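Local coordinates for protein putative alpha-L-fucosidase (Bacteroides thetaiotaomicron VPI-5482, PDB 3GZA) that probably hydrolyses alpha-L-fucosidic bonds as a glycoside hydrolase of family 29, built from a TIM-barrel-like domain and a beta-sandwich domain, at residues 302-307 and 341-346. Residues are numbered along the deposited sequence; the frame is centred on the assembly and turned at random.
Sequences KYEKSV and NRRFSS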
loop_
_atom_site.group_PDB
_atom_site.type_symbol
_atom_site.label_atom_id
_atom_site.label_comp_id
_atom_site.label_asym_id
_atom_site.label_seq_id
_atom_site.Cartn_x
_atom_site.Cartn_y
_atom_site.Cartn_z
ATOM N N LYS A 302 -13.210 21.159 -33.447
ATOM C CA LYS A 302 -12.050 21.125 -32.552
ATOM C C LYS A 302 -10.773 20.805 -33.298
ATOM O O LYS A 302 -9.724 21.433 -33.049
ATOM C CB LYS A 302 -12.280 20.185 -31.381
ATOM C CG LYS A 302 -13.422 20.657 -30.466
ATOM C CD LYS A 302 -13.656 19.693 -29.334
ATOM C CE LYS A 302 -14.862 20.161 -28.492
ATOM N NZ LYS A 302 -14.814 21.619 -28.180
ATOM N N TYR A 303 -10.819 19.827 -34.185
ATOM C CA TYR A 303 -9.644 19.484 -35.015
ATOM C C TYR A 303 -9.107 20.718 -35.736
ATOM O O TYR A 303 -7.887 20.996 -35.715
ATOM C CB TYR A 303 -10.076 18.405 -36.042
ATOM C CG TYR A 303 -8.953 17.983 -36.992
ATOM C CD1 TYR A 303 -8.014 17.051 -36.599
ATOM C CD2 TYR A 303 -8.865 18.502 -38.263
ATOM C CE1 TYR A 303 -6.980 16.671 -37.431
ATOM C CE2 TYR A 303 -7.864 18.119 -39.104
ATOM C CZ TYR A 303 -6.938 17.219 -38.689
ATOM O OH TYR A 303 -5.899 16.834 -39.545
ATOM N N GLU A 304 -9.994 21.477 -36.371
ATOM C CA GLU A 304 -9.552 22.654 -37.142
ATOM C C GLU A 304 -8.989 23.754 -36.239
ATOM O O GLU A 304 -8.171 24.565 -36.670
ATOM C CB GLU A 304 -10.703 23.189 -38.023
ATOM C CG GLU A 304 -11.072 22.199 -39.121
ATOM C CD GLU A 304 -12.109 22.698 -40.071
ATOM O OE1 GLU A 304 -12.481 23.890 -40.033
ATOM O OE2 GLU A 304 -12.553 21.893 -40.905
ATOM N N LYS A 305 -9.427 23.774 -34.985
ATOM C CA LYS A 305 -8.984 24.780 -34.021
ATOM C C LYS A 305 -7.908 24.270 -33.077
ATOM O O LYS A 305 -7.640 24.864 -32.059
ATOM C CB LYS A 305 -10.193 25.387 -33.273
ATOM C CG LYS A 305 -11.111 26.203 -34.178
ATOM C CD LYS A 305 -12.443 26.601 -33.535
ATOM C CE LYS A 305 -13.326 27.471 -34.513
ATOM N NZ LYS A 305 -14.795 27.418 -34.169
ATOM N N SER A 306 -7.275 23.147 -33.405
ATOM C CA SER A 306 -6.170 22.597 -32.633
ATOM C C SER A 306 -5.105 22.262 -33.632
ATOM O O SER A 306 -4.215 23.076 -33.818
ATOM C CB SER A 306 -6.533 21.388 -31.765
ATOM O OG SER A 306 -7.235 20.406 -32.504
ATOM N N VAL A 307 -5.245 21.122 -34.323
ATOM C CA VAL A 307 -4.308 20.727 -35.358
ATOM C C VAL A 307 -4.175 21.855 -36.400
ATOM O O VAL A 307 -3.083 22.143 -36.897
ATOM C CB VAL A 307 -4.738 19.418 -36.014
ATOM C CG1 VAL A 307 -3.776 19.050 -37.221
ATOM C CG2 VAL A 307 -4.824 18.281 -34.939
ATOM N N ASN A 341 -9.874 12.457 -43.244
ATOM C CA ASN A 341 -9.398 12.005 -44.549
ATOM C C ASN A 341 -10.248 12.511 -45.695
ATOM O O ASN A 341 -9.711 12.938 -46.731
ATOM C CB ASN A 341 -9.285 10.497 -44.586
ATOM C CG ASN A 341 -8.113 9.986 -43.758
ATOM O OD1 ASN A 341 -7.130 10.715 -43.541
ATOM N ND2 ASN A 341 -8.190 8.727 -43.320
ATOM N N ARG A 342 -11.566 12.476 -45.520
ATOM C CA ARG A 342 -12.445 12.975 -46.567
ATOM C C ARG A 342 -12.162 14.445 -46.922
ATOM O O ARG A 342 -12.135 14.829 -48.113
ATOM C CB ARG A 342 -13.903 12.846 -46.159
ATOM C CG ARG A 342 -14.834 13.009 -47.340
ATOM C CD ARG A 342 -16.287 13.045 -46.909
ATOM N NE ARG A 342 -16.600 14.271 -46.182
ATOM C CZ ARG A 342 -16.862 15.450 -46.735
ATOM N NH1 ARG A 342 -16.921 15.607 -48.054
ATOM N NH2 ARG A 342 -17.103 16.495 -45.948
ATOM N N ARG A 343 -11.951 15.271 -45.904
ATOM C CA ARG A 343 -11.736 16.687 -46.149
ATOM C C ARG A 343 -10.345 17.014 -46.664
ATOM O O ARG A 343 -10.217 17.781 -47.636
ATOM C CB ARG A 343 -11.948 17.511 -44.879
ATOM C CG ARG A 343 -13.329 17.395 -44.316
ATOM C CD ARG A 343 -13.526 18.360 -43.188
ATOM N NE ARG A 343 -14.842 18.195 -42.588
ATOM C CZ ARG A 343 -15.327 18.981 -41.636
ATOM N NH1 ARG A 343 -14.628 19.990 -41.173
ATOM N NH2 ARG A 343 -16.534 18.749 -41.145
ATOM N N PHE A 344 -9.325 16.395 -46.074
ATOM C CA PHE A 344 -7.987 16.862 -46.284
ATOM C C PHE A 344 -6.971 15.909 -46.880
ATOM O O PHE A 344 -5.846 16.322 -47.065
ATOM C CB PHE A 344 -7.441 17.425 -44.954
ATOM C CG PHE A 344 -8.336 18.456 -44.302
ATOM C CD1 PHE A 344 -8.677 19.610 -44.979
ATOM C CD2 PHE A 344 -8.816 18.274 -43.014
ATOM C CE1 PHE A 344 -9.502 20.571 -44.381
ATOM C CE2 PHE A 344 -9.633 19.203 -42.425
ATOM C CZ PHE A 344 -9.967 20.360 -43.119
ATOM N N SER A 345 -7.327 14.684 -47.250
ATOM C CA SER A 345 -6.287 13.780 -47.735
ATOM C C SER A 345 -5.889 14.013 -49.177
ATOM O O SER A 345 -4.728 13.776 -49.544
ATOM C CB SER A 345 -6.669 12.318 -47.541
ATOM O OG SER A 345 -7.710 11.958 -48.413
ATOM N N SER A 346 -6.813 14.538 -49.974
ATOM C CA SER A 346 -6.564 14.735 -51.389
ATOM C C SER A 346 -6.874 16.162 -51.827
ATOM O O SER A 346 -7.997 16.491 -52.116
ATOM C CB SER A 346 -7.374 13.711 -52.177
ATOM O OG SER A 346 -7.002 12.394 -51.767
#
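Tyr-303 and Phe-344 meet where side chains from the C-terminal ends of helices 296-304 and 327-344 of the TIM-barrel-like fucosidase domain bridge the gap between them, beside the beta-sandwich that follows. In Tyr-303, CG anti to its own nitrogen (chi1 179°) swings the ring out, and CE2 lies 3.9 Å from Phe-344 CE2. The two side chains run alongside each other with opposite senses, and Phe-344 CE2 lies at the edge of the tyrosine ring, near its plane. Both also touch Ile-410 of strand 409-418, so this apolar contact continues into the sandwich.

Next along the helix, the Glu-304 side chain is extended past CG and meets that of Arg-343 nearly perpendicularly. Its OE2 forms a salt bridge with Arg-343 NH1 at 2.8 Å. The N-H···O angle is only 122°, so the hydrogen bond within it is weak. Carboxylate and guanidinium planes stand 72° apart. The stronger partner of this OE2 is Tyr-370 OH of strand 366-375, while Glu-339 pairs with Arg-343 NE. OE2 therefore has one partner on helix 327-344 and one on the sandwich. Phe-344 is covered on one face by Arg-343 CB, 3.6 Å above the ring centre. At its edge, in the ring plane, Glu-304 OE2 lies 3.7 Å from Phe-344 CZ.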